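Local coordinates for protein beta-fructofuranosidase (Arthrobacter, PDB 3WPU) that belongs to the levansucrase/invertase family and has the five-bladed beta-propeller fold of that family, at residues A[74-79]-A[432-437]; A[261-266]-A[309-314]. One frame throughout, in Å; residues are numbered along the deposited sequence.

Contact 1 (A[74-79]-A[432-437]); sequences VWDTWP and QSFIDT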
loop_
_atom_site.group_PDB
_atom_site.type_symbol
_atom_site.label_atom_id
_atom_site.label_comp_id
_atom_site.label_asym_id
_atom_site.label_seq_id
_atom_site.Cartn_x
_atom_site.Cartn_y
_atom_site.Cartn_z
ATOM N N VAL A 74 -2.474 -0.466 15.235
ATOM C CA VAL A 74 -1.556 -0.479 14.090
ATOM C C VAL A 74 -2.370 -0.638 12.830
ATOM O O VAL A 74 -3.257 -1.480 12.786
ATOM C CB VAL A 74 -0.607 -1.698 14.190
ATOM C CG1 VAL A 74 0.330 -1.727 12.993
ATOM C CG2 VAL A 74 0.183 -1.680 15.488
ATOM N N TRP A 75 -2.039 0.090 11.757
ATOM C CA TRP A 75 -2.681 -0.206 10.471
ATOM C C TRP A 75 -1.666 -0.161 9.348
ATOM O O TRP A 75 -0.771 -1.035 9.347
ATOM C CB TRP A 75 -4.000 0.550 10.219
ATOM C CG TRP A 75 -4.066 2.108 10.163
ATOM C CD1 TRP A 75 -4.506 2.841 9.089
ATOM C CD2 TRP A 75 -3.787 3.079 11.202
ATOM N NE1 TRP A 75 -4.509 4.162 9.373
ATOM C CE2 TRP A 75 -4.062 4.352 10.656
ATOM C CE3 TRP A 75 -3.345 2.999 12.540
ATOM C CZ2 TRP A 75 -3.883 5.532 11.377
ATOM C CZ3 TRP A 75 -3.168 4.173 13.257
ATOM C CH2 TRP A 75 -3.449 5.427 12.680
ATOM N N ASP A 76 -1.768 0.771 8.413
ATOM C CA ASP A 76 -0.895 0.704 7.223
ATOM C C ASP A 76 0.566 0.479 7.625
ATOM O O ASP A 76 1.103 1.215 8.444
ATOM C CB ASP A 76 -0.903 1.973 6.396
ATOM C CG ASP A 76 -2.273 2.450 5.989
ATOM O OD1 ASP A 76 -3.307 1.902 6.388
ATOM O OD2 ASP A 76 -2.289 3.445 5.250
ATOM N N THR A 77 1.196 -0.526 7.023
ATOM C CA THR A 77 2.536 -0.932 7.370
ATOM C C THR A 77 3.342 -1.066 6.081
ATOM O O THR A 77 2.812 -1.481 5.035
ATOM C CB THR A 77 2.504 -2.230 8.169
ATOM O OG1 THR A 77 1.799 -1.957 9.407
ATOM C CG2 THR A 77 3.886 -2.775 8.435
ATOM N N TRP A 78 4.620 -0.743 6.183
ATOM C CA TRP A 78 5.558 -0.958 5.074
ATOM C C TRP A 78 6.942 -1.422 5.512
ATOM O O TRP A 78 7.440 -1.055 6.584
ATOM C CB TRP A 78 5.681 0.267 4.180
ATOM C CG TRP A 78 6.075 1.561 4.850
ATOM C CD1 TRP A 78 7.322 2.110 4.907
ATOM C CD2 TRP A 78 5.199 2.484 5.494
ATOM N NE1 TRP A 78 7.277 3.331 5.552
ATOM C CE2 TRP A 78 5.980 3.568 5.944
ATOM C CE3 TRP A 78 3.821 2.478 5.777
ATOM C CZ2 TRP A 78 5.427 4.653 6.644
ATOM C CZ3 TRP A 78 3.278 3.555 6.442
ATOM C CH2 TRP A 78 4.089 4.615 6.909
ATOM N N PRO A 79 7.594 -2.220 4.642
ATOM C CA PRO A 79 8.951 -2.699 4.909
ATOM C C PRO A 79 10.007 -1.664 4.498
ATOM O O PRO A 79 9.679 -0.633 3.947
ATOM C CB PRO A 79 9.049 -3.937 4.005
ATOM C CG PRO A 79 8.229 -3.567 2.825
ATOM C CD PRO A 79 7.071 -2.754 3.374
ATOM N N GLN A 432 0.635 -8.573 2.607
ATOM C CA GLN A 432 0.390 -8.245 4.021
ATOM C C GLN A 432 -0.697 -7.182 4.085
ATOM O O GLN A 432 -0.870 -6.415 3.165
ATOM C CB GLN A 432 1.666 -7.766 4.714
ATOM C CG GLN A 432 2.373 -6.559 4.086
ATOM C CD GLN A 432 2.081 -5.235 4.750
ATOM O OE1 GLN A 432 1.116 -5.089 5.533
ATOM N NE2 GLN A 432 2.906 -4.250 4.448
ATOM N N SER A 433 -1.471 -7.177 5.177
ATOM C CA SER A 433 -2.600 -6.258 5.318
ATOM C C SER A 433 -2.911 -6.136 6.810
ATOM O O SER A 433 -2.423 -6.960 7.569
ATOM C CB SER A 433 -3.830 -6.822 4.590
ATOM O OG SER A 433 -4.234 -8.090 5.087
ATOM N N PHE A 434 -3.693 -5.130 7.198
ATOM C CA PHE A 434 -4.127 -5.013 8.596
ATOM C C PHE A 434 -5.579 -5.365 8.697
ATOM O O PHE A 434 -6.370 -5.168 7.784
ATOM C CB PHE A 434 -3.841 -3.609 9.165
ATOM C CG PHE A 434 -4.892 -2.574 8.836
ATOM C CD1 PHE A 434 -6.019 -2.405 9.619
ATOM C CD2 PHE A 434 -4.789 -1.786 7.701
ATOM C CE1 PHE A 434 -6.986 -1.456 9.299
ATOM C CE2 PHE A 434 -5.745 -0.841 7.367
ATOM C CZ PHE A 434 -6.869 -0.686 8.154
ATOM N N ILE A 435 -5.960 -5.791 9.896
ATOM C CA ILE A 435 -7.349 -6.147 10.186
ATOM C C ILE A 435 -8.164 -4.943 10.650
ATOM O O ILE A 435 -7.756 -4.217 11.580
ATOM C CB ILE A 435 -7.387 -7.192 11.313
ATOM C CG1 ILE A 435 -6.684 -8.482 10.884
ATOM C CG2 ILE A 435 -8.833 -7.490 11.703
ATOM C CD1 ILE A 435 -6.509 -9.511 11.982
ATOM N N ASP A 436 -9.311 -4.720 10.017
ATOM C CA ASP A 436 -10.134 -3.590 10.397
ATOM C C ASP A 436 -11.224 -4.141 11.296
ATOM O O ASP A 436 -11.215 -3.870 12.504
ATOM C CB ASP A 436 -10.693 -2.844 9.192
ATOM C CG ASP A 436 -11.376 -1.538 9.579
ATOM O OD1 ASP A 436 -11.627 -1.295 10.777
ATOM O OD2 ASP A 436 -11.696 -0.769 8.671
ATOM N N THR A 437 -12.127 -4.937 10.726
ATOM C CA THR A 437 -13.184 -5.589 11.528
ATOM C C THR A 437 -13.365 -7.049 11.115
ATOM O O THR A 437 -13.296 -7.356 9.944
ATOM C CB THR A 437 -14.517 -4.874 11.327
ATOM O OG1 THR A 437 -14.380 -3.531 11.746
ATOM C CG2 THR A 437 -15.692 -5.549 12.130
HETATM O O HOH W 1 -0.256 -2.623 5.502
#
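W75 CB stands over the centre of one face of the F434 ring, and these two residues carry the apolar part of the junction. W75 CB lies 3.4 Å from the centroid of the F434 ring, only 5° off the ring normal, in a CH-pi contact. The indole follows from the same residue: with chi1 at 61°, its CG sits between the backbone N and the carbonyl carbon, and the five-membered ring turns an edge toward the F434 face. In this edge-to-face pair the centroids of the W75 five-membered ring and the F434 ring lie 5.5 Å apart, with planes at 71°. D76 runs alongside F434 in the same direction, with OD1 3.8 Å from F434 CE2, while its carboxylate is engaged by S422 and a bound glycerol.

Polar contacts centre on Q432. Its chain bends at chi2, bringing the amide against the strand, where Q432 NE2 donates to T77 O over 2.8 Å. The acceptor lies nearly in the amide plane, yet the donor stands above the carbonyl plane. The other amide atom, Q432 OE1, receives a water that also accepts from T77 N, so the side-chain amide holds T77 O directly and T77 N through the water. R339 also donates to T77 O.

Although the strands run roughly antiparallel, they are not sheet partners: strand 72-81 pairs with 93-102 and 159-169, whereas strand 430-434 belongs to the four-stranded sheet beginning at 423-425.

Contact 2 (A[261-266]-A[309-314]); sequences MVFEGN and GLAKAK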
loop_
_atom_site.group_PDB
_atom_site.type_symbol
_atom_site.label_atom_id
_atom_site.label_comp_id
_atom_site.label_asym_id
_atom_site.label_seq_id
_atom_site.Cartn_x
_atom_site.Cartn_y
_atom_site.Cartn_z
ATOM N N MET A 261 7.867 7.917 -8.460
ATOM C CA MET A 261 6.963 7.752 -7.319
ATOM C C MET A 261 5.545 7.674 -7.841
ATOM O O MET A 261 5.158 8.448 -8.707
ATOM C CB MET A 261 7.110 8.964 -6.396
ATOM C CG MET A 261 6.123 9.048 -5.205
ATOM S SD MET A 261 6.084 10.712 -4.516
ATOM C CE MET A 261 7.753 10.918 -3.899
ATOM N N VAL A 262 4.747 6.781 -7.257
ATOM C CA VAL A 262 3.312 6.830 -7.418
ATOM C C VAL A 262 2.673 7.177 -6.089
ATOM O O VAL A 262 3.276 7.027 -5.019
ATOM C CB VAL A 262 2.686 5.537 -8.024
ATOM C CG1 VAL A 262 3.146 5.358 -9.471
ATOM C CG2 VAL A 262 3.030 4.308 -7.228
ATOM N N PHE A 263 1.477 7.727 -6.199
ATOM C CA PHE A 263 0.732 8.172 -5.037
ATOM C C PHE A 263 -0.736 8.284 -5.425
ATOM O O PHE A 263 -1.083 8.271 -6.596
ATOM C CB PHE A 263 1.260 9.535 -4.550
ATOM C CG PHE A 263 1.323 10.572 -5.631
ATOM C CD1 PHE A 263 0.237 11.390 -5.887
ATOM C CD2 PHE A 263 2.448 10.700 -6.407
ATOM C CE1 PHE A 263 0.259 12.308 -6.904
ATOM C CE2 PHE A 263 2.476 11.626 -7.439
ATOM C CZ PHE A 263 1.391 12.433 -7.677
ATOM N N GLU A 264 -1.608 8.303 -4.419
ATOM C CA GLU A 264 -3.013 8.572 -4.628
ATOM C C GLU A 264 -3.311 10.052 -4.792
ATOM O O GLU A 264 -2.863 10.874 -3.995
ATOM C CB GLU A 264 -3.846 8.055 -3.426
ATOM C CG GLU A 264 -5.320 8.385 -3.588
ATOM C CD GLU A 264 -6.176 7.943 -2.415
ATOM O OE1 GLU A 264 -5.616 7.519 -1.402
ATOM O OE2 GLU A 264 -7.417 8.059 -2.530
ATOM N N GLY A 265 -4.102 10.380 -5.803
ATOM C CA GLY A 265 -4.692 11.704 -5.963
ATOM C C GLY A 265 -6.163 11.625 -6.323
ATOM O O GLY A 265 -6.781 10.539 -6.262
ATOM N N ASN A 266 -6.742 12.778 -6.672
ATOM C CA ASN A 266 -7.988 12.811 -7.417
ATOM C C ASN A 266 -7.748 13.560 -8.713
ATOM O O ASN A 266 -6.855 14.399 -8.802
ATOM C CB ASN A 266 -9.107 13.544 -6.673
ATOM C CG ASN A 266 -9.621 12.800 -5.437
ATOM O OD1 ASN A 266 -9.977 13.427 -4.457
ATOM N ND2 ASN A 266 -9.697 11.518 -5.490
ATOM N N GLY A 309 -1.291 9.081 -9.298
ATOM C CA GLY A 309 -0.279 9.997 -9.816
ATOM C C GLY A 309 1.095 9.403 -9.974
ATOM O O GLY A 309 1.417 8.345 -9.439
ATOM N N LEU A 310 1.909 10.095 -10.779
ATOM C CA LEU A 310 3.306 9.750 -11.015
ATOM C C LEU A 310 4.133 11.033 -10.825
ATOM O O LEU A 310 3.677 12.144 -11.171
ATOM C CB LEU A 310 3.502 9.235 -12.446
ATOM C CG LEU A 310 4.878 8.637 -12.757
ATOM C CD1 LEU A 310 5.177 7.358 -11.989
ATOM C CD2 LEU A 310 5.023 8.407 -14.262
ATOM N N ALA A 311 5.313 10.874 -10.240
ATOM C CA ALA A 311 6.279 11.958 -10.110
ATOM C C ALA A 311 7.659 11.385 -10.370
ATOM O O ALA A 311 7.900 10.178 -10.237
ATOM C CB ALA A 311 6.221 12.618 -8.745
ATOM N N LYS A 312 8.562 12.269 -10.775
ATOM C CA LYS A 312 9.932 11.912 -11.065
ATOM C C LYS A 312 10.893 12.788 -10.255
ATOM O O LYS A 312 10.709 14.007 -10.165
ATOM C CB LYS A 312 10.188 12.094 -12.554
ATOM C CG LYS A 312 11.597 11.747 -12.981
ATOM C CD LYS A 312 11.755 12.030 -14.467
ATOM C CE LYS A 312 13.161 11.684 -14.900
ATOM N NZ LYS A 312 13.323 11.697 -16.380
ATOM N N ALA A 313 11.913 12.150 -9.677
ATOM C CA ALA A 313 12.924 12.861 -8.866
ATOM C C ALA A 313 13.832 13.672 -9.796
ATOM O O ALA A 313 14.180 13.224 -10.917
ATOM C CB ALA A 313 13.743 11.887 -8.047
ATOM N N LYS A 314 14.178 14.867 -9.341
ATOM C CA LYS A 314 15.034 15.765 -10.133
ATOM C C LYS A 314 16.483 15.716 -9.671
ATOM O O LYS A 314 17.369 16.249 -10.345
ATOM C CB LYS A 314 14.496 17.188 -10.048
ATOM C CG LYS A 314 13.054 17.314 -10.516
ATOM C CD LYS A 314 12.679 18.747 -10.873
ATOM C CE LYS A 314 12.476 19.644 -9.668
ATOM N NZ LYS A 314 12.299 21.065 -10.117
#
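The ring of F263 overlaps the backbone of G309, its face turned to the glycine. G309 CA is 3.9 Å from the centroid of the F263 ring and displaced toward the rim, a CH-pi contact 20° off the normal. F263 reaches this place because chi1, 52°, sets CG between its own backbone N and carbonyl carbon, folding the ring over the neighbouring strand. G309, having no side chain, lets the F263 ring lie directly over its CA. F263 CE2 also meets A311 CB at 4.1 Å, A311 N lies at the ring edge, and M261 adds its CB to the same face of the sheet.

On the other face V262 and L310 form a non-hydrogen-bonded pair whose side chains cross at a slant. L310 CD1 touches V262 CG1 at 3.8 Å and also rests against M261 O.

Two hydrogen-bonded pairs flank this one. M261 and A311 exchange both backbone bonds, each 2.9 Å between N and O. Between F263 and G309 the exchange is uneven: G309 N donates to F263 O at 2.8 Å, while the return bond from F263 N to G309 O stretches to 3.3 Å, with the donor well above the carbonyl plane. Short CA-H...O contacts, from L310 CA to M261 O and from V262 CA to G309 O, fill the intervals.

Strands 245-250 and 321-331 continue the sheet beyond 260-266 and 305-313 respectively, and Y233 meets the F263 ring edge-to-face. Antiparallel pairing of adjacent, twisted strands, with apolar residues on both faces, is what a beta-propeller blade is built from, and this pair forms two inner strands of such a sheet.

Overall arrangement
Followed from the N terminus, the chain first lays down segment 74-79, then passes through further strands of that sheet before reaching 261-266. Contact 2 closes the shorter loop when 309-314 returns after 42 residues, largely without helix or strand. The chain then adds strand 321-331 to contact 2's sheet, builds the antiparallel sheet of 340-394 and arrives at 432-437, where contact 1 closes a loop of 352 residues. Contact 2 is therefore nested inside contact 1. The two do not touch: their centres are 22 Å apart and their nearest atoms about 8 Å. They illustrate two levels of assembly, contact 2 joining neighbours within one sheet and contact 1 tying an early sheet to a late one.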